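Long-range contact in ubiquitin-conjugating enzyme E2, putative (Trypanosoma cruzi, PDB 4DS2), which probably carries activated ubiquitin, or a ubiquitin-like protein, as a thioester and passes it on to substrates: residues V63-V75 against P86-L98. Residues are numbered along the deposited sequence; the frame is centred on the assembly and turned at random.
Sequences VYGGAGNTYQLSV and PTVRFVTPVYSPL
L73 and F90 lie side by side on one face of the sheet, and the end of L73 turns over the F90 ring. The CB of L73 sits near the carbonyl oxygen of R89; CG, held anti to the L73 carbonyl carbon (chi1 -61°), leans toward F90 CD2; and one methyl at the tip, CD2, lies over the centre of one face of the F90 ring, 3.4 Å from its centroid, a CH-pi contact. The same CD2 also meets CG1 of V88. L128 of helix 120-132 touches L73, and F132 of that helix packs on F90, so this face looks into the hydrophobic core. Further along it, V75 CG1 rests on P86 CB at 3.5 Å.

The backbones of 70-75 and 87-90 run antiparallel, with S74 and R89 as a hydrogen-bonded pair: S74 N donates to R89 O and R89 N to S74 O, each at 3.0 Å. These are the last two strands of the four-stranded meander of the ubiquitin-conjugating (UBC) fold. Just past the end of strand 87-90, Q72 O accepts from both V91 N and T92 N, at 2.7 and 3.2 Å. Q72 N donates nearly straight (165°) to T92 OG1, a side-chain oxygen standing in for a backbone acceptor.

Beyond the strand, the two methyls of V94 divide between two tyrosines: CG2 meets the edge of the Y71 ring and CG1 touches Y64 CE1. Y71 OH donates to Y64 O on a lone pair. Y64 OH in turn donates to Y95 O at 2.8 Å, in the carbonyl plane, and accepts from a water that also bonds S96 OG.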
ATOM      1  N   VAL A  63     -11.544  -6.478  -7.400  1.00 49.23           N
ATOM      2  CA  VAL A  63     -12.373  -7.111  -6.363  1.00 50.19           C
ATOM      3  C   VAL A  63     -12.553  -6.235  -5.133  1.00 49.68           C
ATOM      4  O   VAL A  63     -13.628  -6.227  -4.503  1.00 52.49           O
ATOM      5  CB  VAL A  63     -11.719  -8.446  -5.875  1.00 49.86           C
ATOM      6  CG1 VAL A  63     -12.572  -9.652  -6.258  1.00 51.23           C
ATOM      7  CG2 VAL A  63     -10.288  -8.623  -6.382  1.00 46.61           C
ATOM      8  N   TYR A  64     -11.469  -5.520  -4.818  1.00 49.14           N
ATOM      9  CA  TYR A  64     -11.293  -4.660  -3.621  1.00 48.55           C
ATOM     10  C   TYR A  64     -11.873  -3.236  -3.691  1.00 51.51           C
ATOM     11  O   TYR A  64     -12.043  -2.583  -2.656  1.00 50.44           O
ATOM     12  CB  TYR A  64      -9.791  -4.505  -3.345  1.00 45.87           C
ATOM     13  CG  TYR A  64      -9.099  -5.815  -3.007  1.00 44.29           C
ATOM     14  CD1 TYR A  64      -9.168  -6.347  -1.726  1.00 43.55           C
ATOM     15  CD2 TYR A  64      -8.400  -6.525  -3.970  1.00 42.67           C
ATOM     16  CE1 TYR A  64      -8.547  -7.539  -1.418  1.00 43.04           C
ATOM     17  CE2 TYR A  64      -7.781  -7.720  -3.664  1.00 41.51           C
ATOM     18  CZ  TYR A  64      -7.857  -8.221  -2.388  1.00 41.36           C
ATOM     19  OH  TYR A  64      -7.233  -9.400  -2.057  1.00 41.55           O
ATOM     20  N   GLY A  65     -12.147  -2.746  -4.901  1.00 57.22           N
ATOM     21  CA  GLY A  65     -12.754  -1.420  -5.083  1.00 60.50           C
ATOM     22  C   GLY A  65     -14.210  -1.493  -5.481  1.00 64.78           C
ATOM     23  O   GLY A  65     -14.714  -0.576  -6.100  1.00 67.95           O
ATOM     24  N   GLY A  66     -14.882  -2.590  -5.115  1.00 68.73           N
ATOM     25  CA  GLY A  66     -16.272  -2.846  -5.507  1.00 69.15           C
ATOM     26  C   GLY A  66     -17.248  -1.769  -5.066  1.00 70.33           C
ATOM     27  O   GLY A  66     -17.747  -1.025  -5.902  1.00 71.54           O
ATOM     28  N   ALA A  67     -17.496  -1.673  -3.754  1.00 70.56           N
ATOM     29  CA  ALA A  67     -18.428  -0.684  -3.188  1.00 70.35           C
ATOM     30  C   ALA A  67     -17.786   0.693  -2.952  1.00 68.13           C
ATOM     31  O   ALA A  67     -18.316   1.503  -2.181  1.00 68.04           O
ATOM     32  CB  ALA A  67     -19.007  -1.218  -1.878  1.00 71.26           C
ATOM     33  N   GLY A  68     -16.658   0.957  -3.622  1.00 65.77           N
ATOM     34  CA  GLY A  68     -15.819   2.137  -3.354  1.00 62.33           C
ATOM     35  C   GLY A  68     -15.523   2.332  -1.879  1.00 61.19           C
ATOM     36  O   GLY A  68     -15.732   3.418  -1.343  1.00 60.63           O
ATOM     37  N   ASN A  69     -15.077   1.267  -1.208  1.00 60.67           N
ATOM     38  CA  ASN A  69     -14.745   1.350   0.225  1.00 61.18           C
ATOM     39  C   ASN A  69     -13.414   2.045   0.391  1.00 59.31           C
ATOM     40  O   ASN A  69     -12.567   1.994  -0.510  1.00 55.62           O
ATOM     41  CB  ASN A  69     -14.622  -0.024   0.890  1.00 61.28           C
ATOM     42  CG  ASN A  69     -15.879  -0.828   0.816  1.00 63.98           C
ATOM     43  OD1 ASN A  69     -16.985  -0.281   0.791  1.00 68.81           O
ATOM     44  ND2 ASN A  69     -15.724  -2.148   0.809  1.00 62.37           N
ATOM     45  N   THR A  70     -13.234   2.652   1.566  1.00 60.04           N
ATOM     46  CA  THR A  70     -11.982   3.315   1.943  1.00 57.08           C
ATOM     47  C   THR A  70     -11.060   2.308   2.612  1.00 55.28           C
ATOM     48  O   THR A  70     -11.523   1.446   3.378  1.00 57.31           O
ATOM     49  CB  THR A  70     -12.230   4.508   2.894  1.00 57.83           C
ATOM     50  OG1 THR A  70     -12.526   5.669   2.114  1.00 61.24           O
ATOM     51  CG2 THR A  70     -11.015   4.826   3.748  1.00 56.57           C
ATOM     52  N   TYR A  71      -9.768   2.405   2.288  1.00 49.61           N
ATOM     53  CA  TYR A  71      -8.727   1.603   2.914  1.00 46.03           C
ATOM     54  C   TYR A  71      -7.751   2.547   3.578  1.00 45.96           C
ATOM     55  O   TYR A  71      -7.270   3.488   2.955  1.00 44.13           O
ATOM     56  CB  TYR A  71      -7.973   0.763   1.886  1.00 43.30           C
ATOM     57  CG  TYR A  71      -8.776  -0.368   1.304  1.00 42.88           C
ATOM     58  CD1 TYR A  71      -9.634  -0.153   0.236  1.00 42.58           C
ATOM     59  CD2 TYR A  71      -8.670  -1.658   1.812  1.00 43.04           C
ATOM     60  CE1 TYR A  71     -10.376  -1.186  -0.303  1.00 43.04           C
ATOM     61  CE2 TYR A  71      -9.401  -2.704   1.273  1.00 44.07           C
ATOM     62  CZ  TYR A  71     -10.249  -2.460   0.208  1.00 43.92           C
ATOM     63  OH  TYR A  71     -10.983  -3.496  -0.318  1.00 43.49           O
ATOM     64  N   GLN A  72      -7.445   2.278   4.838  1.00 47.42           N
ATOM     65  CA  GLN A  72      -6.509   3.079   5.560  1.00 47.98           C
ATOM     66  C   GLN A  72      -5.174   2.391   5.707  1.00 48.04           C
ATOM     67  O   GLN A  72      -5.109   1.205   6.065  1.00 44.33           O
ATOM     68  CB  GLN A  72      -7.053   3.371   6.949  1.00 52.48           C
ATOM     69  CG  GLN A  72      -7.867   4.645   6.987  1.00 54.72           C
ATOM     70  CD  GLN A  72      -8.737   4.694   8.180  1.00 56.42           C
ATOM     71  OE1 GLN A  72      -9.723   3.961   8.285  1.00 59.25           O
ATOM     72  NE2 GLN A  72      -8.381   5.557   9.101  1.00 60.15           N
ATOM     73  N   LEU A  73      -4.106   3.167   5.477  1.00 47.45           N
ATOM     74  CA  LEU A  73      -2.736   2.659   5.577  1.00 45.56           C
ATOM     75  C   LEU A  73      -1.887   3.519   6.463  1.00 45.76           C
ATOM     76  O   LEU A  73      -2.260   4.651   6.764  1.00 47.47           O
ATOM     77  CB  LEU A  73      -2.104   2.614   4.207  1.00 45.41           C
ATOM     78  CG  LEU A  73      -2.817   1.701   3.230  1.00 46.26           C
ATOM     79  CD1 LEU A  73      -3.258   2.496   2.012  1.00 45.17           C
ATOM     80  CD2 LEU A  73      -1.946   0.511   2.880  1.00 48.38           C
ATOM     81  N   SER A  74      -0.757   2.944   6.899  1.00 46.41           N
ATOM     82  CA  SER A  74       0.326   3.632   7.618  1.00 45.18           C
ATOM     83  C   SER A  74       1.600   3.428   6.853  1.00 44.41           C
ATOM     84  O   SER A  74       1.971   2.290   6.556  1.00 43.30           O
ATOM     85  CB  SER A  74       0.583   3.037   9.012  1.00 47.91           C
ATOM     86  OG  SER A  74      -0.508   3.257   9.870  1.00 50.76           O
ATOM     87  N   VAL A  75       2.285   4.533   6.563  1.00 44.50           N
ATOM     88  CA  VAL A  75       3.649   4.512   6.064  1.00 40.86           C
ATOM     89  C   VAL A  75       4.586   4.951   7.184  1.00 41.03           C
ATOM     90  O   VAL A  75       4.566   6.115   7.582  1.00 42.83           O
ATOM     91  CB  VAL A  75       3.787   5.453   4.870  1.00 39.80           C
ATOM     92  CG1 VAL A  75       5.183   5.355   4.271  1.00 38.96           C
ATOM     93  CG2 VAL A  75       2.689   5.169   3.857  1.00 39.89           C
ATOM     94  N   PRO A  86      10.323   2.970   3.542  1.00 33.13           N
ATOM     95  CA  PRO A  86       9.362   2.843   4.631  1.00 34.58           C
ATOM     96  C   PRO A  86       8.592   1.556   4.561  1.00 35.19           C
ATOM     97  O   PRO A  86       8.555   0.912   3.538  1.00 40.09           O
ATOM     98  CB  PRO A  86       8.370   3.958   4.337  1.00 33.13           C
ATOM     99  CG  PRO A  86       8.416   4.064   2.858  1.00 31.84           C
ATOM    100  CD  PRO A  86       9.863   3.920   2.525  1.00 31.60           C
ATOM    101  N   THR A  87       7.914   1.242   5.638  1.00 36.24           N
ATOM    102  CA  THR A  87       7.079   0.076   5.738  1.00 36.31           C
ATOM    103  C   THR A  87       5.671   0.553   5.481  1.00 37.23           C
ATOM    104  O   THR A  87       5.232   1.567   6.023  1.00 37.51           O
ATOM    105  CB  THR A  87       7.220  -0.550   7.147  1.00 37.95           C
ATOM    106  OG1 THR A  87       8.452  -1.258   7.191  1.00 37.81           O
ATOM    107  CG2 THR A  87       6.090  -1.520   7.491  1.00 38.89           C
ATOM    108  N   VAL A  88       4.963  -0.158   4.620  1.00 39.26           N
ATOM    109  CA  VAL A  88       3.511   0.035   4.491  1.00 40.73           C
ATOM    110  C   VAL A  88       2.773  -1.048   5.304  1.00 43.93           C
ATOM    111  O   VAL A  88       3.254  -2.199   5.413  1.00 43.94           O
ATOM    112  CB  VAL A  88       3.098   0.071   3.012  1.00 39.83           C
ATOM    113  CG1 VAL A  88       1.609   0.367   2.818  1.00 39.97           C
ATOM    114  CG2 VAL A  88       3.934   1.135   2.289  1.00 38.98           C
ATOM    115  N   ARG A  89       1.650  -0.636   5.908  1.00 45.24           N
ATOM    116  CA  ARG A  89       0.819  -1.483   6.757  1.00 49.47           C
ATOM    117  C   ARG A  89      -0.620  -1.142   6.468  1.00 48.46           C
ATOM    118  O   ARG A  89      -0.931   0.020   6.275  1.00 49.10           O
ATOM    119  CB  ARG A  89       1.121  -1.193   8.213  1.00 55.43           C
ATOM    120  CG  ARG A  89       0.758  -2.270   9.232  1.00 62.79           C
ATOM    121  CD  ARG A  89       1.598  -2.100  10.500  1.00 67.23           C
ATOM    122  NE  ARG A  89       1.095  -2.858  11.661  1.00 72.68           N
ATOM    123  CZ  ARG A  89       1.684  -3.937  12.215  1.00 76.01           C
ATOM    124  NH1 ARG A  89       2.814  -4.444  11.720  1.00 75.40           N
ATOM    125  NH2 ARG A  89       1.135  -4.534  13.281  1.00 75.77           N
ATOM    126  N   PHE A  90      -1.503  -2.128   6.398  1.00 47.71           N
ATOM    127  CA  PHE A  90      -2.937  -1.818   6.269  1.00 46.82           C
ATOM    128  C   PHE A  90      -3.502  -1.660   7.646  1.00 47.09           C
ATOM    129  O   PHE A  90      -3.301  -2.565   8.473  1.00 49.38           O
ATOM    130  CB  PHE A  90      -3.664  -2.902   5.483  1.00 46.50           C
ATOM    131  CG  PHE A  90      -3.348  -2.851   4.029  1.00 47.57           C
ATOM    132  CD1 PHE A  90      -2.157  -3.381   3.547  1.00 46.86           C
ATOM    133  CD2 PHE A  90      -4.189  -2.193   3.137  1.00 47.82           C
ATOM    134  CE1 PHE A  90      -1.844  -3.290   2.204  1.00 46.19           C
ATOM    135  CE2 PHE A  90      -3.877  -2.121   1.791  1.00 44.88           C
ATOM    136  CZ  PHE A  90      -2.712  -2.665   1.327  1.00 44.77           C
ATOM    137  N   VAL A  91      -4.148  -0.513   7.907  1.00 45.54           N
ATOM    138  CA  VAL A  91      -4.899  -0.325   9.138  1.00 48.66           C
ATOM    139  C   VAL A  91      -6.261  -1.001   8.970  1.00 48.63           C
ATOM    140  O   VAL A  91      -6.724  -1.649   9.893  1.00 47.95           O
ATOM    141  CB  VAL A  91      -5.116   1.153   9.506  1.00 50.63           C
ATOM    142  CG1 VAL A  91      -6.066   1.269  10.701  1.00 51.31           C
ATOM    143  CG2 VAL A  91      -3.784   1.843   9.790  1.00 50.29           C
ATOM    144  N   THR A  92      -6.886  -0.834   7.796  1.00 48.73           N
ATOM    145  CA  THR A  92      -8.088  -1.569   7.428  1.00 48.70           C
ATOM    146  C   THR A  92      -7.728  -3.036   7.194  1.00 49.29           C
ATOM    147  O   THR A  92      -6.754  -3.316   6.478  1.00 50.55           O
ATOM    148  CB  THR A  92      -8.724  -1.052   6.113  1.00 48.44           C
ATOM    149  OG1 THR A  92      -9.104   0.311   6.239  1.00 48.78           O
ATOM    150  CG2 THR A  92      -9.976  -1.905   5.738  1.00 47.55           C
ATOM    151  N   PRO A  93      -8.509  -3.985   7.769  1.00 48.28           N
ATOM    152  CA  PRO A  93      -8.257  -5.373   7.358  1.00 47.48           C
ATOM    153  C   PRO A  93      -8.537  -5.565   5.870  1.00 46.25           C
ATOM    154  O   PRO A  93      -9.380  -4.854   5.293  1.00 47.28           O
ATOM    155  CB  PRO A  93      -9.229  -6.196   8.206  1.00 48.84           C
ATOM    156  CG  PRO A  93     -10.287  -5.236   8.622  1.00 50.31           C
ATOM    157  CD  PRO A  93      -9.586  -3.901   8.763  1.00 49.77           C
ATOM    158  N   VAL A  94      -7.767  -6.480   5.276  1.00 45.19           N
ATOM    159  CA  VAL A  94      -7.776  -6.814   3.845  1.00 43.17           C
ATOM    160  C   VAL A  94      -7.528  -8.333   3.742  1.00 42.94           C
ATOM    161  O   VAL A  94      -6.506  -8.843   4.266  1.00 37.99           O
ATOM    162  CB  VAL A  94      -6.679  -6.050   3.043  1.00 43.00           C
ATOM    163  CG1 VAL A  94      -6.781  -6.365   1.545  1.00 41.63           C
ATOM    164  CG2 VAL A  94      -6.776  -4.549   3.287  1.00 45.83           C
ATOM    165  N   TYR A  95      -8.483  -9.063   3.133  1.00 41.94           N
ATOM    166  CA  TYR A  95      -8.267 -10.481   2.889  1.00 40.87           C
ATOM    167  C   TYR A  95      -7.382 -10.567   1.642  1.00 39.62           C
ATOM    168  O   TYR A  95      -7.718 -10.053   0.590  1.00 38.65           O
ATOM    169  CB  TYR A  95      -9.585 -11.253   2.751  1.00 42.44           C
ATOM    170  CG  TYR A  95      -9.410 -12.759   2.639  1.00 42.37           C
ATOM    171  CD1 TYR A  95      -9.056 -13.515   3.752  1.00 43.42           C
ATOM    172  CD2 TYR A  95      -9.569 -13.425   1.408  1.00 41.52           C
ATOM    173  CE1 TYR A  95      -8.878 -14.895   3.653  1.00 45.08           C
ATOM    174  CE2 TYR A  95      -9.405 -14.811   1.295  1.00 42.65           C
ATOM    175  CZ  TYR A  95      -9.051 -15.551   2.422  1.00 44.13           C
ATOM    176  OH  TYR A  95      -8.866 -16.929   2.360  1.00 41.29           O
ATOM    177  N   SER A  96      -6.218 -11.199   1.791  1.00 40.48           N
ATOM    178  CA  SER A  96      -5.216 -11.243   0.740  1.00 36.60           C
ATOM    179  C   SER A  96      -4.118 -12.237   1.083  1.00 36.58           C
ATOM    180  O   SER A  96      -3.787 -12.416   2.270  1.00 35.80           O
ATOM    181  CB  SER A  96      -4.592  -9.860   0.569  1.00 35.63           C
ATOM    182  OG  SER A  96      -3.343  -9.929  -0.103  1.00 36.34           O
ATOM    183  N   PRO A  97      -3.514 -12.853   0.036  1.00 36.72           N
ATOM    184  CA  PRO A  97      -2.280 -13.636   0.222  1.00 36.57           C
ATOM    185  C   PRO A  97      -1.060 -12.792   0.635  1.00 34.83           C
ATOM    186  O   PRO A  97      -0.095 -13.327   1.186  1.00 33.07           O
ATOM    187  CB  PRO A  97      -2.021 -14.219  -1.174  1.00 37.62           C
ATOM    188  CG  PRO A  97      -3.183 -13.827  -2.050  1.00 35.81           C
ATOM    189  CD  PRO A  97      -3.851 -12.689  -1.397  1.00 35.37           C
ATOM    190  N   LEU A  98      -1.114 -11.489   0.350  1.00 33.41           N
ATOM    191  CA  LEU A  98       0.064 -10.606   0.522  1.00 34.37           C
ATOM    192  C   LEU A  98       0.031  -9.802   1.884  1.00 34.85           C
ATOM    193  O   LEU A  98       1.043  -9.229   2.330  1.00 34.02           O
ATOM    194  CB  LEU A  98       0.250  -9.726  -0.749  1.00 32.11           C
ATOM    195  CG  LEU A  98       0.458 -10.391  -2.145  1.00 30.96           C
ATOM    196  CD1 LEU A  98       0.168  -9.392  -3.268  1.00 29.96           C
ATOM    197  CD2 LEU A  98       1.849 -10.970  -2.337  1.00 31.49           C
TER
HETATM  198  O   HOH W   1      -4.519  -9.422  -2.403  1.00 29.58           O